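PDB 4XMR: putative methyl-accepting chemotaxis signal transduction protein from Campylobacter jejuni subsp. jejuni serotype O:2, which probably senses amino acids such as isoleucine through a tandem PAS sensory domain and passes the signal across the membrane to steer chemotaxis. Local coordinates for residues T35-T40 and N123-T128; R41-D46 and G155-D160; P67-Y72 and L79-G84. All coordinates share one frame; numbering follows the deposited sequence.

The chain enters this region along helix 9-48, whose consecutive segments 35-40 and 41-46 supply the first halves of contacts 1 and 2. Helix 58-76 follows, and contact 3 closes a short loop of six residues between it and strand 80-84. Contact 1 then closes on 123-128, after 82 intervening residues, and contact 2 on 155-160, after 108. Contacts 1 and 2 therefore cross along the chain, while contact 3 nests inside both. All three tie a helix to the same antiparallel sheet: contact 1 reaches one of its edge strands, 126-132, and contacts 2 and 3 reach the neighbouring strands 152-162 and 80-84, which both touch the bound isoleucine.

Contact 1: T35-T40 and N123-T128; sequences TNQSFT and NDIFVT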
# COMPACT_ATOMS: atom_id res chain seq x y z
N THR B 35 -6.01 2.73 -3.67
CA THR B 35 -4.97 2.41 -4.64
C THR B 35 -5.56 1.71 -5.87
O THR B 35 -5.25 2.05 -7.02
CB THR B 35 -3.89 1.54 -3.98
OG1 THR B 35 -3.19 2.34 -3.01
CG2 THR B 35 -2.89 1.02 -5.00
N ASN B 36 -6.44 0.75 -5.63
CA ASN B 36 -7.03 0.03 -6.74
C ASN B 36 -7.97 0.89 -7.56
O ASN B 36 -8.03 0.74 -8.79
CB ASN B 36 -7.72 -1.24 -6.25
CG ASN B 36 -6.74 -2.25 -5.72
OD1 ASN B 36 -5.58 -2.26 -6.13
ND2 ASN B 36 -7.20 -3.12 -4.81
N GLN B 37 -8.70 1.79 -6.90
CA GLN B 37 -9.56 2.72 -7.62
C GLN B 37 -8.75 3.66 -8.50
O GLN B 37 -9.12 3.91 -9.65
CB GLN B 37 -10.43 3.51 -6.65
CG GLN B 37 -11.54 2.71 -5.99
CD GLN B 37 -12.22 3.50 -4.90
OE1 GLN B 37 -11.56 4.14 -4.09
NE2 GLN B 37 -13.54 3.48 -4.89
N SER B 38 -7.66 4.19 -7.96
CA SER B 38 -6.83 5.11 -8.72
C SER B 38 -6.24 4.43 -9.95
O SER B 38 -6.22 5.01 -11.04
CB SER B 38 -5.73 5.73 -7.85
OG SER B 38 -6.29 6.59 -6.87
N PHE B 39 -5.77 3.20 -9.77
CA PHE B 39 -5.23 2.42 -10.87
C PHE B 39 -6.28 2.26 -11.97
O PHE B 39 -5.99 2.43 -13.15
CB PHE B 39 -4.82 1.05 -10.31
CG PHE B 39 -4.48 0.01 -11.35
CD1 PHE B 39 -3.18 -0.14 -11.81
CD2 PHE B 39 -5.45 -0.87 -11.82
CE1 PHE B 39 -2.86 -1.12 -12.73
CE2 PHE B 39 -5.15 -1.85 -12.76
CZ PHE B 39 -3.84 -1.98 -13.21
N THR B 40 -7.50 1.92 -11.57
CA THR B 40 -8.57 1.66 -12.53
C THR B 40 -8.95 2.93 -13.28
O THR B 40 -9.18 2.89 -14.49
CB THR B 40 -9.79 1.04 -11.80
OG1 THR B 40 -9.36 -0.16 -11.15
CG2 THR B 40 -10.90 0.68 -12.79
N ASN B 123 -21.45 6.73 -12.77
CA ASN B 123 -20.28 7.44 -13.25
C ASN B 123 -19.06 6.92 -12.51
O ASN B 123 -17.92 7.17 -12.90
CB ASN B 123 -20.42 8.93 -12.95
CG ASN B 123 -20.64 9.75 -14.20
OD1 ASN B 123 -20.92 9.22 -15.27
ND2 ASN B 123 -20.52 11.07 -14.07
N ASP B 124 -19.31 6.20 -11.43
CA ASP B 124 -18.27 5.84 -10.48
C ASP B 124 -17.63 4.50 -10.81
O ASP B 124 -18.14 3.73 -11.62
CB ASP B 124 -18.85 5.77 -9.07
CG ASP B 124 -19.43 7.10 -8.62
OD1 ASP B 124 -18.92 8.15 -9.05
OD2 ASP B 124 -20.40 7.08 -7.84
N ILE B 125 -16.50 4.25 -10.17
CA ILE B 125 -15.97 2.91 -10.12
C ILE B 125 -16.92 2.09 -9.26
O ILE B 125 -17.38 2.56 -8.21
CB ILE B 125 -14.58 2.88 -9.49
CG1 ILE B 125 -13.60 3.62 -10.39
CG2 ILE B 125 -14.11 1.44 -9.24
CD1 ILE B 125 -12.27 3.77 -9.80
N PHE B 126 -17.24 0.90 -9.73
CA PHE B 126 -18.00 -0.04 -8.94
C PHE B 126 -17.04 -1.05 -8.33
O PHE B 126 -16.16 -1.58 -9.02
CB PHE B 126 -19.06 -0.75 -9.79
CG PHE B 126 -19.94 -1.65 -8.98
CD1 PHE B 126 -20.92 -1.13 -8.15
CD2 PHE B 126 -19.79 -3.02 -9.04
CE1 PHE B 126 -21.73 -1.95 -7.40
CE2 PHE B 126 -20.60 -3.86 -8.29
CZ PHE B 126 -21.57 -3.32 -7.47
N VAL B 127 -17.22 -1.32 -7.05
CA VAL B 127 -16.42 -2.32 -6.36
C VAL B 127 -17.34 -3.47 -5.96
O VAL B 127 -18.28 -3.28 -5.19
CB VAL B 127 -15.78 -1.74 -5.09
CG1 VAL B 127 -14.87 -2.78 -4.43
CG2 VAL B 127 -15.02 -0.46 -5.40
N THR B 128 -17.09 -4.65 -6.50
CA THR B 128 -17.92 -5.80 -6.18
C THR B 128 -17.57 -6.37 -4.82
O THR B 128 -16.44 -6.23 -4.35
CB THR B 128 -17.73 -6.95 -7.19
OG1 THR B 128 -16.43 -7.52 -7.04
CG2 THR B 128 -17.92 -6.46 -8.61
O HOH W 1 -16.12 3.33 -5.92
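Thr-40, whose CB lies 4.2 Å from Ile-125 CD1, spends its hydroxyl inside the helix: OG1 donates to Asn-36 O over 2.9 Å, from the face of that carbonyl opposite to Thr-40 N, so this oxygen is gripped twice. The packing across the contact is led by Ile-125. With CG1 set opposite its own carbonyl carbon (chi1 -66°) and the chain extended beyond (chi2 174°), Ile-125 pushes its terminal methyl onto the helix. CD1 lies 3.7 Å from Gln-37 CB and only 3.2 Å from Gln-37 O, a tight fit against the backbone, and the two side chains run aslant to each other. Val-127, two residues beyond Ile-125, adds CG2 at 4.2 Å from Gln-37 NE2. A water bridges the two segments, giving a 2.7 Å hydrogen bond to Ile-125 O and taking a weak one from Gln-37 NE2. Here the long helix packs on the antiparallel sheet of a PAS-type sensor domain of the Cache clan. Thr-40 thus keeps its polar group occupied while turning carbon to Ile-125, and the loop leading into the edge strand is held to the helix by the Ile-125 methyl, with Val-127 and a weakly held water beside it.

Contact 2: R41-D46 and G155-D160; sequences RALEKD and GVLGVD. With ILE (isoleucine), chain E.
Leu-43 and Leu-157 both swing CG opposite their own backbone N, with chi1 at 179° and 173°, and this reach carries two branched ends toward each other between helix and strand. They meet aslant. Leu-43 CD2 comes to 3.6 Å from Leu-157 CD1, while Leu-157 CD2 settles 3.7 Å from Leu-43 CG, so both methyls of Leu-157 pack round the CG-CD2 end of Leu-43. Leu-157 CD2 goes on to touch the helix backbone, 3.8 Å from Glu-44 N. Val-159 extends the apolar strip with CG2 at 4.2 Å from Leu-43 CD2. The carboxylate of Glu-44 leads away from this strip and makes a salt bridge with Lys-145 on the adjoining strand.

Side chains alternate along 155-160, and Asp-160 lies on the other side of the strand, in the ligand pocket. Its OD2 accepts a 2.7 Å hydrogen bond from the amino N of the bound isoleucine and another from Asn-80; OD1 takes one from Thr-142, so both oxygens are held. In this PAS-type sheet, strand 152-162 runs between strands 80-84 and 139-149. Helices 9-48 and 58-76 pack on its Leu-157 face, and helix 114-120 covers Val-156 on the ligand side.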
# COMPACT_ATOMS: atom_id res chain seq x y z
N ARG B 41 -8.98 4.07 -12.58
CA ARG B 41 -9.24 5.36 -13.23
C ARG B 41 -8.16 5.72 -14.24
O ARG B 41 -8.45 6.24 -15.31
CB ARG B 41 -9.35 6.47 -12.19
CG ARG B 41 -10.69 6.54 -11.46
CD ARG B 41 -10.80 7.84 -10.67
NE ARG B 41 -9.95 7.78 -9.49
CZ ARG B 41 -10.37 7.37 -8.30
NH1 ARG B 41 -11.64 7.01 -8.13
NH2 ARG B 41 -9.53 7.35 -7.28
N ALA B 42 -6.90 5.46 -13.89
CA ALA B 42 -5.79 5.75 -14.80
C ALA B 42 -5.92 4.90 -16.06
O ALA B 42 -5.70 5.39 -17.18
CB ALA B 42 -4.46 5.51 -14.10
N LEU B 43 -6.25 3.63 -15.89
CA LEU B 43 -6.42 2.72 -17.01
C LEU B 43 -7.56 3.20 -17.92
O LEU B 43 -7.41 3.25 -19.14
CB LEU B 43 -6.66 1.30 -16.50
CG LEU B 43 -6.89 0.21 -17.54
CD1 LEU B 43 -5.86 0.26 -18.66
CD2 LEU B 43 -6.82 -1.14 -16.84
N GLU B 44 -8.70 3.58 -17.33
CA GLU B 44 -9.80 4.14 -18.11
C GLU B 44 -9.35 5.32 -18.96
O GLU B 44 -9.69 5.42 -20.13
CB GLU B 44 -10.92 4.59 -17.16
CG GLU B 44 -11.94 5.58 -17.78
CD GLU B 44 -12.85 6.22 -16.75
OE1 GLU B 44 -12.37 6.60 -15.66
OE2 GLU B 44 -14.07 6.34 -17.03
N LYS B 45 -8.58 6.21 -18.35
CA LYS B 45 -8.15 7.42 -19.04
C LYS B 45 -7.23 7.08 -20.22
O LYS B 45 -7.35 7.67 -21.29
CB LYS B 45 -7.46 8.39 -18.07
CG LYS B 45 -7.10 9.75 -18.64
CD LYS B 45 -6.48 10.64 -17.57
CE LYS B 45 -6.03 11.98 -18.14
NZ LYS B 45 -5.51 12.88 -17.08
N ASP B 46 -6.33 6.12 -20.03
CA ASP B 46 -5.46 5.73 -21.13
C ASP B 46 -6.23 5.04 -22.26
O ASP B 46 -5.94 5.25 -23.43
CB ASP B 46 -4.30 4.86 -20.62
CG ASP B 46 -3.07 5.68 -20.29
OD1 ASP B 46 -2.84 6.73 -20.94
OD2 ASP B 46 -2.31 5.26 -19.39
N GLY B 155 -17.39 0.18 -23.62
CA GLY B 155 -17.48 -1.08 -22.92
C GLY B 155 -17.25 -0.84 -21.46
O GLY B 155 -17.20 0.31 -21.02
N VAL B 156 -17.12 -1.92 -20.71
CA VAL B 156 -16.87 -1.82 -19.28
C VAL B 156 -15.51 -2.43 -18.96
O VAL B 156 -15.24 -3.59 -19.24
CB VAL B 156 -17.97 -2.52 -18.46
CG1 VAL B 156 -17.61 -2.49 -16.98
CG2 VAL B 156 -19.33 -1.83 -18.71
N LEU B 157 -14.65 -1.60 -18.38
CA LEU B 157 -13.34 -2.03 -17.89
C LEU B 157 -13.50 -2.75 -16.57
O LEU B 157 -14.24 -2.29 -15.69
CB LEU B 157 -12.47 -0.80 -17.68
CG LEU B 157 -11.12 -1.03 -17.01
CD1 LEU B 157 -10.19 -1.82 -17.93
CD2 LEU B 157 -10.50 0.30 -16.62
N GLY B 158 -12.80 -3.87 -16.40
CA GLY B 158 -12.75 -4.56 -15.13
C GLY B 158 -11.33 -4.90 -14.74
O GLY B 158 -10.48 -5.24 -15.59
N VAL B 159 -11.07 -4.79 -13.44
CA VAL B 159 -9.78 -5.14 -12.84
C VAL B 159 -10.05 -6.08 -11.67
O VAL B 159 -10.77 -5.71 -10.74
CB VAL B 159 -9.03 -3.88 -12.35
CG1 VAL B 159 -7.76 -4.27 -11.60
CG2 VAL B 159 -8.73 -2.95 -13.53
N ASP B 160 -9.49 -7.29 -11.72
CA ASP B 160 -9.69 -8.26 -10.65
C ASP B 160 -8.43 -8.35 -9.80
O ASP B 160 -7.34 -8.65 -10.31
CB ASP B 160 -9.96 -9.68 -11.19
CG ASP B 160 -11.25 -9.80 -11.98
OD1 ASP B 160 -12.10 -8.89 -11.94
OD2 ASP B 160 -11.41 -10.84 -12.65
N ILE E . -13.84 -11.99 -12.90
CA ILE E . -14.74 -11.71 -14.01
C ILE E . -15.95 -12.63 -13.89
O ILE E . -17.02 -12.34 -14.40
CB ILE E . -14.02 -11.89 -15.38
CG1 ILE E . -14.86 -11.26 -16.49
CG2 ILE E . -13.70 -13.35 -15.66
CD1 ILE E . -14.13 -11.14 -17.82
OXT ILE E . -15.87 -13.67 -13.23

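Contact 3: P67-Y72 and L79-G84; sequences PILKYY and LNVYLG. With ILE (isoleucine), chain E.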
# COMPACT_ATOMS: atom_id res chain seq x y z
N PRO B 67 -2.60 -4.17 -25.56
CA PRO B 67 -1.32 -3.87 -24.92
C PRO B 67 -1.48 -3.04 -23.64
O PRO B 67 -0.75 -3.25 -22.69
CB PRO B 67 -0.56 -3.09 -26.01
CG PRO B 67 -1.13 -3.60 -27.29
CD PRO B 67 -2.60 -3.81 -26.99
N ILE B 68 -2.43 -2.12 -23.63
CA ILE B 68 -2.63 -1.29 -22.45
C ILE B 68 -3.08 -2.14 -21.26
O ILE B 68 -2.57 -2.00 -20.14
CB ILE B 68 -3.65 -0.15 -22.70
CG1 ILE B 68 -3.29 0.62 -23.97
CG2 ILE B 68 -3.68 0.78 -21.51
CD1 ILE B 68 -4.22 1.82 -24.26
N LEU B 69 -4.02 -3.06 -21.50
CA LEU B 69 -4.49 -3.94 -20.45
C LEU B 69 -3.34 -4.76 -19.89
O LEU B 69 -3.21 -4.93 -18.68
CB LEU B 69 -5.57 -4.90 -20.96
CG LEU B 69 -6.82 -4.29 -21.58
CD1 LEU B 69 -7.76 -5.41 -22.05
CD2 LEU B 69 -7.53 -3.36 -20.62
N LYS B 70 -2.50 -5.28 -20.78
CA LYS B 70 -1.38 -6.11 -20.36
C LYS B 70 -0.36 -5.34 -19.52
O LYS B 70 0.09 -5.81 -18.48
CB LYS B 70 -0.69 -6.75 -21.57
CG LYS B 70 0.48 -7.66 -21.18
CD LYS B 70 1.17 -8.26 -22.40
CE LYS B 70 2.12 -7.28 -23.06
NZ LYS B 70 3.11 -7.96 -23.95
N TYR B 71 0.04 -4.16 -20.00
CA TYR B 71 1.06 -3.40 -19.28
C TYR B 71 0.51 -2.98 -17.92
O TYR B 71 1.20 -3.07 -16.91
CB TYR B 71 1.54 -2.19 -20.09
CG TYR B 71 2.30 -2.57 -21.34
CD1 TYR B 71 3.29 -3.54 -21.30
CD2 TYR B 71 2.01 -1.97 -22.56
CE1 TYR B 71 4.00 -3.90 -22.47
CE2 TYR B 71 2.70 -2.31 -23.71
CZ TYR B 71 3.69 -3.27 -23.67
OH TYR B 71 4.36 -3.59 -24.85
N TYR B 72 -0.75 -2.55 -17.88
CA TYR B 72 -1.34 -2.20 -16.59
C TYR B 72 -1.42 -3.42 -15.66
O TYR B 72 -1.09 -3.34 -14.47
CB TYR B 72 -2.71 -1.57 -16.78
CG TYR B 72 -2.70 -0.06 -16.85
CD1 TYR B 72 -2.30 0.61 -18.02
CD2 TYR B 72 -3.11 0.71 -15.77
CE1 TYR B 72 -2.30 2.00 -18.09
CE2 TYR B 72 -3.12 2.09 -15.84
CZ TYR B 72 -2.73 2.73 -16.99
OH TYR B 72 -2.76 4.11 -17.02
N LEU B 79 -4.88 -9.89 -11.25
CA LEU B 79 -5.16 -11.24 -11.73
C LEU B 79 -5.71 -11.22 -13.16
O LEU B 79 -5.24 -11.96 -14.02
CB LEU B 79 -6.14 -11.95 -10.79
CG LEU B 79 -6.29 -13.44 -11.09
CD1 LEU B 79 -4.99 -14.16 -10.70
CD2 LEU B 79 -7.49 -14.00 -10.35
N ASN B 80 -6.71 -10.38 -13.40
CA ASN B 80 -7.32 -10.22 -14.71
C ASN B 80 -7.54 -8.73 -14.93
O ASN B 80 -7.93 -8.01 -13.99
CB ASN B 80 -8.72 -10.86 -14.76
CG ASN B 80 -8.70 -12.36 -14.59
OD1 ASN B 80 -7.99 -13.09 -15.28
ND2 ASN B 80 -9.55 -12.84 -13.70
N VAL B 81 -7.30 -8.27 -16.14
CA VAL B 81 -7.64 -6.91 -16.54
C VAL B 81 -8.33 -7.03 -17.89
O VAL B 81 -7.80 -7.70 -18.78
CB VAL B 81 -6.40 -6.00 -16.63
CG1 VAL B 81 -6.77 -4.62 -17.12
CG2 VAL B 81 -5.71 -5.91 -15.28
N TYR B 82 -9.50 -6.42 -18.07
CA TYR B 82 -10.32 -6.72 -19.23
C TYR B 82 -11.25 -5.60 -19.63
O TYR B 82 -11.58 -4.72 -18.83
CB TYR B 82 -11.13 -8.01 -19.00
CG TYR B 82 -11.82 -8.09 -17.66
CD1 TYR B 82 -11.16 -8.60 -16.56
CD2 TYR B 82 -13.15 -7.68 -17.51
CE1 TYR B 82 -11.79 -8.69 -15.32
CE2 TYR B 82 -13.79 -7.77 -16.28
CZ TYR B 82 -13.10 -8.28 -15.20
OH TYR B 82 -13.75 -8.37 -13.99
N LEU B 83 -11.67 -5.65 -20.89
CA LEU B 83 -12.69 -4.75 -21.41
C LEU B 83 -13.85 -5.58 -21.94
O LEU B 83 -13.70 -6.33 -22.90
CB LEU B 83 -12.12 -3.86 -22.52
CG LEU B 83 -13.08 -2.82 -23.12
CD1 LEU B 83 -13.53 -1.80 -22.07
CD2 LEU B 83 -12.45 -2.13 -24.33
N GLY B 84 -15.00 -5.46 -21.27
CA GLY B 84 -16.22 -6.13 -21.73
C GLY B 84 -16.98 -5.28 -22.72
O GLY B 84 -17.24 -4.12 -22.47
N ILE E . -13.84 -11.99 -12.90
CA ILE E . -14.74 -11.71 -14.01
C ILE E . -15.95 -12.63 -13.89
O ILE E . -17.02 -12.34 -14.40
CB ILE E . -14.02 -11.89 -15.38
CG1 ILE E . -14.86 -11.26 -16.49
CG2 ILE E . -13.70 -13.35 -15.66
CD1 ILE E . -14.13 -11.14 -17.82
OXT ILE E . -15.87 -13.67 -13.23
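Leu-69 reaches from helix 58-76 onto the backbone of strand 80-84 and lies aslant to Val-81, the two side chains crossing with their methyls in contact. Leu-69 CD2 sits 3.8 Å from Val-81 CG1. The other branch rides over the strand itself, CD1 being 4.0 Å from Tyr-82 CA and 4.1 Å from Leu-83 N. Val-81 CG1 also lies 3.9 Å from the carbonyl O of Leu-69, so the strand side chain packs on the helix backbone.

Tyr-82 turns the opposite way. Its CG sits between the backbone N and the carbonyl carbon (chi1 46°), and with chi2 near -87° the ring turns one face to the bound isoleucine, whose side chain packs on it: the ligand's CD1 lies 3.6 Å above the plane of the Tyr-82 ring, over its centre. At the far end Tyr-82 OH is 3.5 Å from the ligand's CA and is hydrogen-bonded to Asp-160 OD1, which ties down the end of the ring. Trp-115 stands edge-to-face to that ring and bonds the ligand through NE1.

Leu-79 and Asn-80 both pair with Asp-160 in a classic beta bulge where the strand begins. From there strand 80-84 runs antiparallel between strands 90-94 and 152-162; Leu-69 also rests on Leu-91 and Ser-93, and helix 9-48 brings Leu-43 against Val-81.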